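Side-chain contacts in alcohol dehydrogenase, zinc-containing (Thermotoga maritima, PDB 1VJ0), which binds zinc and is probably an oxidoreductase of the medium-chain alcohol dehydrogenase family, interconverting alcohols and carbonyl compounds: residues A[102-107]-A[153-158]; A[198-203]-A[257-262]; A[280-285]-A[304-309]. All coordinates share one frame; numbering follows the deposited sequence.

Contact 1. Residues A[102-107]-A[153-158]; sequences DLIVWN and IVLDPE
Ile153 meets Trp106 through its branch methyl: CG2 lies 4.0 Å from Trp106 CZ2, approaching the six-membered half of the indole obliquely. A chi1 of -171° sets CG2 between the backbone N and the carbonyl carbon, facing the indole, while the longer arm runs alongside, its CD1 farther off. Two residues on, on the same side of the strand, Leu155 carries most of the contact. Its CD2 sits over one face of the indole, 3.8 Å from the centre of the five-membered ring of Trp106 and 15° off the normal, a CH-pi contact. The other methyl, CD1, is 3.8 Å from Trp106 CD2 at the ring fusion, and also meets Ile104 CD1 tip to tip at 4.0 Å. The forked end of leucine suits this double task. Were Trp106 replaced by an alanine, both methyls of Leu155 and CG2 of Ile153 would probably face a gap where the indole had been. Strands 103-106 and 153-155 run at 70° with axes 10.9 Å apart, so they share side chains and no backbone bonds. Strand 45-54 lends Val47 and Ile49 to this interior of the GroES-like domain, and the side chain of Trp106 is about 8 Å from that of the zinc ligand His77. With no hydrogen bond between the two segments, dispersion and hydrophobic burial join them, for which a broad aromatic face and branched aliphatics are well matched.

Contact 2. Residues A[198-203]-A[257-262]; sequences TVVIQG and KAIMDI
Ile259, the residue most buried by this contact, turns the side of its chain to Val200: its CG1 lies 4.0 Å from Val200 CG2, the two side chains crossing at a slant. Ile259 CG1 stands beside its own backbone N (chi1 -81°), which brings this methylene, and not CG2, nearest to Val200. Valine is apt on a central strand, being beta-branched and short enough to let the helix lie close; the CA atoms of Val200 and Ile259 are 8.5 Å apart. The fold is the Rossmann-type domain of the zinc-containing dehydrogenases. Strand 198-202 lies inside its parallel sheet, and helix 252-262 covers one face in the crossover from edge strand 243-246 to strand 268-273. Gly203, directly after the strand, opens a GxGxxG pattern consistent with dinucleotide binding. On the same face as Val200, Thr198 is met by Ile262, one helical turn on from Ile259. Here the touch is lighter, with Thr198 OG1 4.2 Å from Ile262 CG2. That hydroxyl is hydrogen-bonded to Asn222 OD1 on the next strand, so threonine can place a polar atom under the apolar face of the helix while its beta-branch still fits the strand. Ile259 and Ile262 also reach Leu245 and Leu243 of strand 243-246.

Contact 3. Residues A[280-285]-A[304-309]; sequences ALLEGS and DPVPFK
Leu282 lies across the strand at Val306 and Pro307, holding helix 280-287 of the Rossmann-type domain to strand 306-308, which pairs antiparallel with a strand of the second subunit. The packing is closest round a single methyl. Leu282 CD2 is 3.5 Å from the carbonyl oxygen Pro307 O and 4.0 Å from Val306 CB, as the side chains of Leu282 and Val306 slide past each other in opposite directions. CG of Leu282 stands beside its own backbone N (chi1 -52°), and a leucine, forked one carbon beyond CB, can so reach the strand from a helix position that does not aim at it. Outward, the fit meets solvent: Pro307 is exposed, and its ring comes nearest with CD, 4.1 Å from Leu282 CD2. Proline suits that place, its compact ring covering the leucine methyl on one side and packing against Pro305 of the second subunit. Looser too is the buried end, Ser285 OG coming within 4.5 Å of Phe308 CE2. Edge-to-face Trp313 and Phe321 grip Phe308 instead, beside Phe308 of the second subunit. Serine turns its hydroxyl back on its own helix: OG donates to Leu281 O at 2.7 Å, on the opposite face of that carbonyl from Ser285 N.

Overall arrangement
Contact 1 belongs to the GroES-like domain, whereas contacts 2 and 3 share the Rossmann-type domain on the other side of the chain's centre, their centres each about 40 Å from that of contact 1. The centres of the latter two are about 17 Å apart and the contacts touch, Gln202 NE2 probably donating to Ala280 O at 2.9 Å. All three are mainly apolar and have no hydrogen bond across their segments. Contact 1 is wholly buried and aromatic, joining two strands; contact 2 is aliphatic and mostly buried, opening outward at Ile262, and seats a helix on a sheet; contact 3 also joins helix to strand, but runs from an exposed proline to aromatic rings at the subunit interface.

Contact 1. Residues A[102-107]-A[153-158]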
ATOM      1  N   ASP A 102     -36.768 -11.171  -7.316  1.00 26.66           N
ATOM      2  CA  ASP A 102     -35.315 -11.091  -7.457  1.00 26.12           C
ATOM      3  C   ASP A 102     -34.587 -12.156  -6.646  1.00 26.42           C
ATOM      4  O   ASP A 102     -34.965 -12.442  -5.508  1.00 24.22           O
ATOM      5  CB  ASP A 102     -34.769  -9.731  -7.023  1.00 26.02           C
ATOM      6  CG  ASP A 102     -35.126  -8.612  -7.996  1.00 28.97           C
ATOM      7  OD1 ASP A 102     -35.512  -8.881  -9.147  1.00 28.58           O
ATOM      8  OD2 ASP A 102     -35.061  -7.411  -7.680  1.00 30.80           O
ATOM      9  N   LEU A 103     -33.512 -12.699  -7.217  1.00 25.88           N
ATOM     10  CA  LEU A 103     -32.617 -13.609  -6.488  1.00 26.29           C
ATOM     11  C   LEU A 103     -31.547 -12.758  -5.900  1.00 26.36           C
ATOM     12  O   LEU A 103     -31.046 -11.833  -6.560  1.00 27.33           O
ATOM     13  CB  LEU A 103     -32.025 -14.686  -7.399  1.00 25.97           C
ATOM     14  CG  LEU A 103     -33.055 -15.566  -8.125  1.00 27.93           C
ATOM     15  CD1 LEU A 103     -32.394 -16.490  -9.108  1.00 30.26           C
ATOM     16  CD2 LEU A 103     -33.898 -16.374  -7.150  1.00 28.34           C
ATOM     17  N   ILE A 104     -31.211 -13.043  -4.648  1.00 26.74           N
ATOM     18  CA  ILE A 104     -30.194 -12.303  -3.935  1.00 27.46           C
ATOM     19  C   ILE A 104     -29.311 -13.161  -3.065  1.00 27.46           C
ATOM     20  O   ILE A 104     -29.684 -14.267  -2.637  1.00 26.98           O
ATOM     21  CB  ILE A 104     -30.852 -11.175  -3.068  1.00 28.51           C
ATOM     22  CG1 ILE A 104     -31.732 -11.751  -1.942  1.00 27.45           C
ATOM     23  CG2 ILE A 104     -31.615 -10.251  -3.962  1.00 27.14           C
ATOM     24  CD1 ILE A 104     -32.113 -10.692  -0.853  1.00 28.42           C
ATOM     25  N   VAL A 105     -28.126 -12.626  -2.801  1.00 27.14           N
ATOM     26  CA  VAL A 105     -27.323 -13.046  -1.694  1.00 27.09           C
ATOM     27  C   VAL A 105     -26.979 -11.782  -0.885  1.00 27.90           C
ATOM     28  O   VAL A 105     -27.221 -10.653  -1.330  1.00 28.24           O
ATOM     29  CB  VAL A 105     -26.048 -13.801  -2.114  1.00 28.09           C
ATOM     30  CG1 VAL A 105     -26.413 -15.091  -2.749  1.00 31.14           C
ATOM     31  CG2 VAL A 105     -25.180 -12.963  -3.081  1.00 28.29           C
ATOM     32  N   TRP A 106     -26.480 -11.985   0.332  1.00 26.63           N
ATOM     33  CA  TRP A 106     -26.267 -10.885   1.228  1.00 27.35           C
ATOM     34  C   TRP A 106     -25.150 -11.157   2.199  1.00 27.41           C
ATOM     35  O   TRP A 106     -24.791 -12.314   2.506  1.00 25.98           O
ATOM     36  CB  TRP A 106     -27.561 -10.542   2.013  1.00 26.96           C
ATOM     37  CG  TRP A 106     -28.104 -11.678   2.829  1.00 27.82           C
ATOM     38  CD1 TRP A 106     -27.836 -11.934   4.150  1.00 28.78           C
ATOM     39  CD2 TRP A 106     -29.011 -12.719   2.407  1.00 27.68           C
ATOM     40  NE1 TRP A 106     -28.503 -13.058   4.558  1.00 28.51           N
ATOM     41  CE2 TRP A 106     -29.222 -13.567   3.512  1.00 28.29           C
ATOM     42  CE3 TRP A 106     -29.649 -13.019   1.212  1.00 26.04           C
ATOM     43  CZ2 TRP A 106     -30.047 -14.688   3.454  1.00 28.15           C
ATOM     44  CZ3 TRP A 106     -30.462 -14.146   1.146  1.00 29.34           C
ATOM     45  CH2 TRP A 106     -30.654 -14.967   2.269  1.00 27.93           C
ATOM     46  N   ASN A 107     -24.594 -10.073   2.698  1.00 27.57           N
ATOM     47  CA  ASN A 107     -23.580 -10.166   3.768  1.00 29.26           C
ATOM     48  C   ASN A 107     -24.309 -10.509   5.094  1.00 29.55           C
ATOM     49  O   ASN A 107     -25.232  -9.803   5.531  1.00 29.87           O
ATOM     50  CB  ASN A 107     -22.794  -8.818   3.859  1.00 29.27           C
ATOM     51  CG  ASN A 107     -21.636  -8.834   4.860  1.00 30.08           C
ATOM     52  OD1 ASN A 107     -21.484  -9.762   5.676  1.00 34.12           O
ATOM     53  ND2 ASN A 107     -20.797  -7.783   4.791  1.00 32.04           N
ATOM     54  N   ILE A 153     -36.353 -15.526   5.716  1.00 25.05           N
ATOM     55  CA  ILE A 153     -35.612 -14.670   6.630  1.00 26.01           C
ATOM     56  C   ILE A 153     -36.054 -13.222   6.392  1.00 26.72           C
ATOM     57  O   ILE A 153     -36.425 -12.846   5.268  1.00 25.65           O
ATOM     58  CB  ILE A 153     -34.067 -14.839   6.422  1.00 26.98           C
ATOM     59  CG1 ILE A 153     -33.267 -14.127   7.521  1.00 27.14           C
ATOM     60  CG2 ILE A 153     -33.662 -14.324   5.029  1.00 26.11           C
ATOM     61  CD1 ILE A 153     -31.801 -14.513   7.513  1.00 28.42           C
ATOM     62  N   VAL A 154     -36.080 -12.427   7.461  1.00 25.74           N
ATOM     63  CA  VAL A 154     -36.323 -11.005   7.351  1.00 26.11           C
ATOM     64  C   VAL A 154     -34.986 -10.281   7.450  1.00 26.30           C
ATOM     65  O   VAL A 154     -34.294 -10.390   8.465  1.00 26.79           O
ATOM     66  CB  VAL A 154     -37.238 -10.503   8.478  1.00 26.55           C
ATOM     67  CG1 VAL A 154     -37.435  -8.988   8.383  1.00 25.36           C
ATOM     68  CG2 VAL A 154     -38.591 -11.252   8.430  1.00 25.89           C
ATOM     69  N   LEU A 155     -34.607  -9.567   6.396  1.00 26.71           N
ATOM     70  CA  LEU A 155     -33.332  -8.842   6.349  1.00 25.69           C
ATOM     71  C   LEU A 155     -33.612  -7.372   6.693  1.00 26.83           C
ATOM     72  O   LEU A 155     -34.552  -6.758   6.169  1.00 25.41           O
ATOM     73  CB  LEU A 155     -32.695  -8.945   4.945  1.00 26.93           C
ATOM     74  CG  LEU A 155     -32.378 -10.302   4.350  1.00 25.88           C
ATOM     75  CD1 LEU A 155     -31.655 -10.061   3.056  1.00 29.37           C
ATOM     76  CD2 LEU A 155     -31.516 -11.131   5.255  1.00 26.78           C
ATOM     77  N   ASP A 156     -32.833  -6.816   7.607  1.00 27.33           N
ATOM     78  CA  ASP A 156     -32.918  -5.396   7.955  1.00 28.55           C
ATOM     79  C   ASP A 156     -32.519  -4.514   6.761  1.00 28.09           C
ATOM     80  O   ASP A 156     -31.752  -4.938   5.930  1.00 27.98           O
ATOM     81  CB  ASP A 156     -31.924  -5.064   9.058  1.00 30.09           C
ATOM     82  CG  ASP A 156     -32.348  -5.524  10.448  1.00 36.75           C
ATOM     83  OD1 ASP A 156     -33.499  -5.305  10.880  1.00 41.08           O
ATOM     84  OD2 ASP A 156     -31.537  -6.092  11.205  1.00 44.04           O
ATOM     85  N   PRO A 157     -32.956  -3.252   6.734  1.00 28.16           N
ATOM     86  CA  PRO A 157     -32.614  -2.336   5.634  1.00 28.66           C
ATOM     87  C   PRO A 157     -31.130  -2.118   5.505  1.00 29.13           C
ATOM     88  O   PRO A 157     -30.633  -1.852   4.422  1.00 30.63           O
ATOM     89  CB  PRO A 157     -33.370  -1.035   5.994  1.00 28.19           C
ATOM     90  CG  PRO A 157     -33.713  -1.136   7.459  1.00 27.21           C
ATOM     91  CD  PRO A 157     -33.844  -2.614   7.719  1.00 27.94           C
ATOM     92  N   GLU A 158     -30.407  -2.261   6.603  1.00 29.83           N
ATOM     93  CA  GLU A 158     -28.968  -2.027   6.619  1.00 30.22           C
ATOM     94  C   GLU A 158     -28.170  -3.168   5.985  1.00 30.74           C
ATOM     95  O   GLU A 158     -26.965  -3.037   5.792  1.00 30.66           O
ATOM     96  CB  GLU A 158     -28.491  -1.842   8.059  1.00 30.44           C
ATOM     97  CG  GLU A 158     -29.038  -0.598   8.702  1.00 32.96           C
ATOM     98  CD  GLU A 158     -30.373  -0.796   9.368  1.00 36.21           C
ATOM     99  OE1 GLU A 158     -30.898  -1.915   9.368  1.00 36.58           O
ATOM    100  OE2 GLU A 158     -30.897   0.199   9.892  1.00 42.60           O
TER

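Contact 2. Residues A[198-203]-A[257-262]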
ATOM      1  N   THR A 198       4.503 -18.198  -4.732  1.00 27.78           N
ATOM      2  CA  THR A 198       4.210 -19.543  -4.229  1.00 28.03           C
ATOM      3  C   THR A 198       3.387 -19.422  -2.953  1.00 28.35           C
ATOM      4  O   THR A 198       3.805 -18.726  -2.014  1.00 28.10           O
ATOM      5  CB  THR A 198       5.511 -20.328  -3.944  1.00 28.53           C
ATOM      6  OG1 THR A 198       6.134 -20.664  -5.171  1.00 31.07           O
ATOM      7  CG2 THR A 198       5.191 -21.689  -3.260  1.00 26.23           C
ATOM      8  N   VAL A 199       2.187 -20.033  -2.990  1.00 27.45           N
ATOM      9  CA  VAL A 199       1.190 -20.051  -1.932  1.00 26.73           C
ATOM     10  C   VAL A 199       1.127 -21.435  -1.327  1.00 27.00           C
ATOM     11  O   VAL A 199       1.060 -22.429  -2.062  1.00 26.53           O
ATOM     12  CB  VAL A 199      -0.200 -19.716  -2.506  1.00 26.54           C
ATOM     13  CG1 VAL A 199      -1.296 -20.005  -1.470  1.00 27.47           C
ATOM     14  CG2 VAL A 199      -0.199 -18.227  -2.958  1.00 28.92           C
ATOM     15  N   VAL A 200       1.247 -21.507  -0.002  1.00 27.81           N
ATOM     16  CA  VAL A 200       0.986 -22.738   0.731  1.00 27.25           C
ATOM     17  C   VAL A 200      -0.269 -22.555   1.562  1.00 28.32           C
ATOM     18  O   VAL A 200      -0.432 -21.561   2.291  1.00 29.19           O
ATOM     19  CB  VAL A 200       2.173 -23.149   1.622  1.00 27.66           C
ATOM     20  CG1 VAL A 200       1.828 -24.362   2.507  1.00 30.53           C
ATOM     21  CG2 VAL A 200       3.416 -23.424   0.792  1.00 26.25           C
ATOM     22  N   ILE A 201      -1.181 -23.514   1.440  1.00 29.18           N
ATOM     23  CA  ILE A 201      -2.376 -23.545   2.242  1.00 28.84           C
ATOM     24  C   ILE A 201      -2.341 -24.710   3.184  1.00 27.86           C
ATOM     25  O   ILE A 201      -2.127 -25.846   2.765  1.00 26.55           O
ATOM     26  CB  ILE A 201      -3.595 -23.634   1.339  1.00 29.86           C
ATOM     27  CG1 ILE A 201      -3.682 -22.355   0.493  1.00 30.94           C
ATOM     28  CG2 ILE A 201      -4.869 -23.836   2.182  1.00 29.59           C
ATOM     29  CD1 ILE A 201      -4.561 -22.489  -0.711  1.00 33.29           C
ATOM     30  N   GLN A 202      -2.575 -24.425   4.465  1.00 28.21           N
ATOM     31  CA  GLN A 202      -2.631 -25.468   5.515  1.00 28.11           C
ATOM     32  C   GLN A 202      -4.079 -25.733   5.809  1.00 28.51           C
ATOM     33  O   GLN A 202      -4.772 -24.831   6.316  1.00 29.03           O
ATOM     34  CB  GLN A 202      -1.928 -25.018   6.800  1.00 28.15           C
ATOM     35  CG  GLN A 202      -0.494 -24.585   6.632  1.00 28.42           C
ATOM     36  CD  GLN A 202       0.082 -24.011   7.900  1.00 28.69           C
ATOM     37  OE1 GLN A 202      -0.252 -22.880   8.285  1.00 29.57           O
ATOM     38  NE2 GLN A 202       0.912 -24.804   8.596  1.00 25.17           N
ATOM     39  N   GLY A 203      -4.551 -26.934   5.509  1.00 27.98           N
ATOM     40  CA  GLY A 203      -5.938 -27.302   5.739  1.00 28.54           C
ATOM     41  C   GLY A 203      -6.666 -27.408   4.416  1.00 28.59           C
ATOM     42  O   GLY A 203      -6.319 -26.702   3.470  1.00 29.15           O
ATOM     43  N   LYS A 257      11.456 -29.593   2.481  1.00 29.88           N
ATOM     44  CA  LYS A 257      12.264 -29.844   1.288  1.00 30.11           C
ATOM     45  C   LYS A 257      11.461 -29.666  -0.003  1.00 29.34           C
ATOM     46  O   LYS A 257      11.946 -29.034  -0.929  1.00 28.31           O
ATOM     47  CB  LYS A 257      12.901 -31.232   1.330  1.00 29.75           C
ATOM     48  CG  LYS A 257      13.623 -31.655   0.005  1.00 31.19           C
ATOM     49  N   ALA A 258      10.242 -30.201  -0.038  1.00 28.36           N
ATOM     50  CA  ALA A 258       9.384 -30.064  -1.181  1.00 28.00           C
ATOM     51  C   ALA A 258       9.114 -28.604  -1.497  1.00 28.77           C
ATOM     52  O   ALA A 258       9.167 -28.207  -2.655  1.00 28.89           O
ATOM     53  CB  ALA A 258       8.078 -30.794  -0.984  1.00 27.98           C
ATOM     54  N   ILE A 259       8.801 -27.810  -0.489  1.00 29.84           N
ATOM     55  CA  ILE A 259       8.539 -26.404  -0.713  1.00 30.41           C
ATOM     56  C   ILE A 259       9.821 -25.677  -1.083  1.00 31.00           C
ATOM     57  O   ILE A 259       9.812 -24.830  -1.944  1.00 30.58           O
ATOM     58  CB  ILE A 259       7.829 -25.780   0.516  1.00 31.13           C
ATOM     59  CG1 ILE A 259       6.339 -26.090   0.482  1.00 33.52           C
ATOM     60  CG2 ILE A 259       7.848 -24.298   0.469  1.00 33.31           C
ATOM     61  CD1 ILE A 259       5.939 -27.229   1.137  1.00 36.37           C
ATOM     62  N   MET A 260      10.924 -25.984  -0.409  1.00 32.48           N
ATOM     63  CA  MET A 260      12.202 -25.359  -0.753  1.00 33.44           C
ATOM     64  C   MET A 260      12.600 -25.654  -2.223  1.00 33.51           C
ATOM     65  O   MET A 260      13.063 -24.765  -2.918  1.00 33.72           O
ATOM     66  CB  MET A 260      13.304 -25.805   0.219  1.00 34.26           C
ATOM     67  CG  MET A 260      13.219 -25.276   1.650  1.00 35.22           C
ATOM     68  SD  MET A 260      12.945 -23.491   1.778  1.00 41.71           S
ATOM     69  CE  MET A 260      12.213 -23.195   3.419  1.00 40.34           C
ATOM     70  N   ASP A 261      12.358 -26.860  -2.717  1.00 33.01           N
ATOM     71  CA  ASP A 261      12.704 -27.214  -4.096  1.00 34.47           C
ATOM     72  C   ASP A 261      11.932 -26.363  -5.142  1.00 34.73           C
ATOM     73  O   ASP A 261      12.501 -25.874  -6.119  1.00 36.98           O
ATOM     74  CB  ASP A 261      12.442 -28.719  -4.375  1.00 34.12           C
ATOM     75  CG  ASP A 261      13.446 -29.642  -3.673  1.00 37.74           C
ATOM     76  OD1 ASP A 261      14.530 -29.171  -3.204  1.00 38.16           O
ATOM     77  OD2 ASP A 261      13.222 -30.877  -3.550  1.00 39.10           O
ATOM     78  N   ILE A 262      10.649 -26.200  -4.919  1.00 33.23           N
ATOM     79  CA  ILE A 262       9.809 -25.413  -5.778  1.00 33.38           C
ATOM     80  C   ILE A 262      10.137 -23.924  -5.749  1.00 32.97           C
ATOM     81  O   ILE A 262       9.751 -23.255  -6.668  1.00 32.71           O
ATOM     82  CB  ILE A 262       8.338 -25.626  -5.321  1.00 34.70           C
ATOM     83  CG1 ILE A 262       7.883 -27.009  -5.735  1.00 38.15           C
ATOM     84  CG2 ILE A 262       7.361 -24.604  -5.841  1.00 36.78           C
ATOM     85  CD1 ILE A 262       6.604 -27.387  -5.043  1.00 42.24           C
TER

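Contact 3. Residues A[280-285]-A[304-309]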
ATOM      1  N   ALA A 280      -0.439 -25.409  13.853  1.00 27.46           N
ATOM      2  CA  ALA A 280      -0.056 -25.230  12.443  1.00 28.04           C
ATOM      3  C   ALA A 280       1.059 -24.190  12.262  1.00 28.09           C
ATOM      4  O   ALA A 280       1.826 -24.287  11.337  1.00 27.98           O
ATOM      5  CB  ALA A 280      -1.271 -24.859  11.611  1.00 28.49           C
ATOM      6  N   LEU A 281       1.101 -23.152  13.112  1.00 29.47           N
ATOM      7  CA  LEU A 281       2.109 -22.112  12.986  1.00 30.57           C
ATOM      8  C   LEU A 281       3.496 -22.666  13.199  1.00 30.61           C
ATOM      9  O   LEU A 281       4.464 -22.078  12.722  1.00 32.19           O
ATOM     10  CB  LEU A 281       1.871 -20.948  13.992  1.00 29.95           C
ATOM     11  CG  LEU A 281       0.941 -19.854  13.463  1.00 32.28           C
ATOM     12  CD1 LEU A 281      -0.425 -20.411  13.095  1.00 33.70           C
ATOM     13  CD2 LEU A 281       0.861 -18.780  14.533  1.00 33.46           C
ATOM     14  N   LEU A 282       3.616 -23.746  13.958  1.00 31.60           N
ATOM     15  CA  LEU A 282       4.932 -24.336  14.198  1.00 33.10           C
ATOM     16  C   LEU A 282       5.548 -24.846  12.890  1.00 33.55           C
ATOM     17  O   LEU A 282       6.738 -24.655  12.663  1.00 36.23           O
ATOM     18  CB  LEU A 282       4.901 -25.482  15.232  1.00 32.72           C
ATOM     19  CG  LEU A 282       4.226 -25.201  16.603  1.00 34.19           C
ATOM     20  CD1 LEU A 282       4.518 -26.288  17.572  1.00 38.28           C
ATOM     21  CD2 LEU A 282       4.611 -23.889  17.187  1.00 36.16           C
ATOM     22  N   GLU A 283       4.750 -25.467  12.036  1.00 32.89           N
ATOM     23  CA  GLU A 283       5.255 -25.867  10.697  1.00 33.48           C
ATOM     24  C   GLU A 283       5.292 -24.730   9.654  1.00 31.57           C
ATOM     25  O   GLU A 283       6.293 -24.527   8.980  1.00 30.67           O
ATOM     26  CB  GLU A 283       4.445 -27.034  10.165  1.00 33.98           C
ATOM     27  CG  GLU A 283       4.658 -27.200   8.682  1.00 35.53           C
ATOM     28  CD  GLU A 283       4.126 -28.488   8.118  1.00 35.79           C
ATOM     29  OE1 GLU A 283       3.140 -29.050   8.674  1.00 39.35           O
ATOM     30  OE2 GLU A 283       4.720 -28.909   7.084  1.00 36.49           O
ATOM     31  N   GLY A 284       4.223 -23.972   9.551  1.00 31.38           N
ATOM     32  CA  GLY A 284       4.152 -22.887   8.605  1.00 31.32           C
ATOM     33  C   GLY A 284       5.300 -21.903   8.720  1.00 31.84           C
ATOM     34  O   GLY A 284       5.837 -21.465   7.704  1.00 31.18           O
ATOM     35  N   SER A 285       5.674 -21.559   9.953  1.00 31.57           N
ATOM     36  CA  SER A 285       6.740 -20.570  10.207  1.00 32.10           C
ATOM     37  C   SER A 285       8.037 -21.035   9.589  1.00 32.96           C
ATOM     38  O   SER A 285       8.786 -20.249   9.010  1.00 33.80           O
ATOM     39  CB  SER A 285       6.910 -20.356  11.728  1.00 32.31           C
ATOM     40  OG  SER A 285       5.757 -19.753  12.326  1.00 32.47           O
ATOM     41  N   ASP A 304      -4.735 -23.716  23.729  1.00 28.16           N
ATOM     42  CA  ASP A 304      -3.467 -23.585  24.434  1.00 28.92           C
ATOM     43  C   ASP A 304      -2.527 -22.747  23.618  1.00 27.86           C
ATOM     44  O   ASP A 304      -2.564 -22.763  22.388  1.00 28.17           O
ATOM     45  CB  ASP A 304      -2.792 -24.922  24.670  1.00 29.49           C
ATOM     46  CG  ASP A 304      -3.620 -25.841  25.513  1.00 32.34           C
ATOM     47  OD1 ASP A 304      -4.444 -25.358  26.325  1.00 34.30           O
ATOM     48  OD2 ASP A 304      -3.493 -27.072  25.420  1.00 37.65           O
ATOM     49  N   PRO A 305      -1.703 -21.979  24.290  1.00 28.58           N
ATOM     50  CA  PRO A 305      -0.661 -21.235  23.617  1.00 29.12           C
ATOM     51  C   PRO A 305       0.357 -22.161  22.959  1.00 29.04           C
ATOM     52  O   PRO A 305       0.597 -23.260  23.460  1.00 27.47           O
ATOM     53  CB  PRO A 305      -0.021 -20.410  24.757  1.00 29.60           C
ATOM     54  CG  PRO A 305      -0.394 -21.044  25.944  1.00 31.30           C
ATOM     55  CD  PRO A 305      -1.736 -21.697  25.737  1.00 30.01           C
ATOM     56  N   VAL A 306       0.934 -21.724  21.854  1.00 28.72           N
ATOM     57  CA  VAL A 306       1.979 -22.487  21.164  1.00 30.40           C
ATOM     58  C   VAL A 306       3.329 -21.839  21.418  1.00 30.12           C
ATOM     59  O   VAL A 306       3.401 -20.629  21.616  1.00 31.19           O
ATOM     60  CB  VAL A 306       1.748 -22.580  19.624  1.00 31.36           C
ATOM     61  CG1 VAL A 306       0.454 -23.353  19.352  1.00 34.89           C
ATOM     62  CG2 VAL A 306       1.723 -21.227  18.977  1.00 31.79           C
ATOM     63  N   PRO A 307       4.382 -22.643  21.442  1.00 30.08           N
ATOM     64  CA  PRO A 307       5.740 -22.144  21.670  1.00 29.24           C
ATOM     65  C   PRO A 307       6.250 -21.424  20.430  1.00 29.59           C
ATOM     66  O   PRO A 307       6.562 -22.045  19.420  1.00 29.61           O
ATOM     67  CB  PRO A 307       6.561 -23.418  21.988  1.00 29.80           C
ATOM     68  CG  PRO A 307       5.742 -24.560  21.485  1.00 30.38           C
ATOM     69  CD  PRO A 307       4.333 -24.115  21.311  1.00 29.16           C
ATOM     70  N   PHE A 308       6.257 -20.099  20.492  1.00 28.44           N
ATOM     71  CA  PHE A 308       6.622 -19.298  19.348  1.00 28.11           C
ATOM     72  C   PHE A 308       8.038 -18.814  19.460  1.00 27.66           C
ATOM     73  O   PHE A 308       8.405 -18.221  20.462  1.00 26.24           O
ATOM     74  CB  PHE A 308       5.696 -18.101  19.265  1.00 30.57           C
ATOM     75  CG  PHE A 308       5.741 -17.403  17.948  1.00 30.70           C
ATOM     76  CD1 PHE A 308       6.695 -16.420  17.705  1.00 30.76           C
ATOM     77  CD2 PHE A 308       4.813 -17.690  16.978  1.00 35.12           C
ATOM     78  CE1 PHE A 308       6.725 -15.755  16.507  1.00 35.53           C
ATOM     79  CE2 PHE A 308       4.829 -17.031  15.775  1.00 37.30           C
ATOM     80  CZ  PHE A 308       5.823 -16.044  15.529  1.00 35.62           C
ATOM     81  N   LYS A 309       8.829 -19.056  18.401  1.00 27.07           N
ATOM     82  CA  LYS A 309      10.212 -18.636  18.352  1.00 27.49           C
ATOM     83  C   LYS A 309      10.318 -17.241  17.718  1.00 27.11           C
ATOM     84  O   LYS A 309      10.345 -17.085  16.500  1.00 25.29           O
ATOM     85  CB  LYS A 309      11.021 -19.613  17.518  1.00 28.49           C
ATOM     86  CG  LYS A 309      11.053 -21.005  18.080  1.00 30.11           C
ATOM     87  CD  LYS A 309      11.990 -21.890  17.303  1.00 31.74           C
ATOM     88  CE  LYS A 309      11.883 -23.312  17.913  1.00 36.97           C
ATOM     89  NZ  LYS A 309      12.733 -24.300  17.181  1.00 41.69           N
TER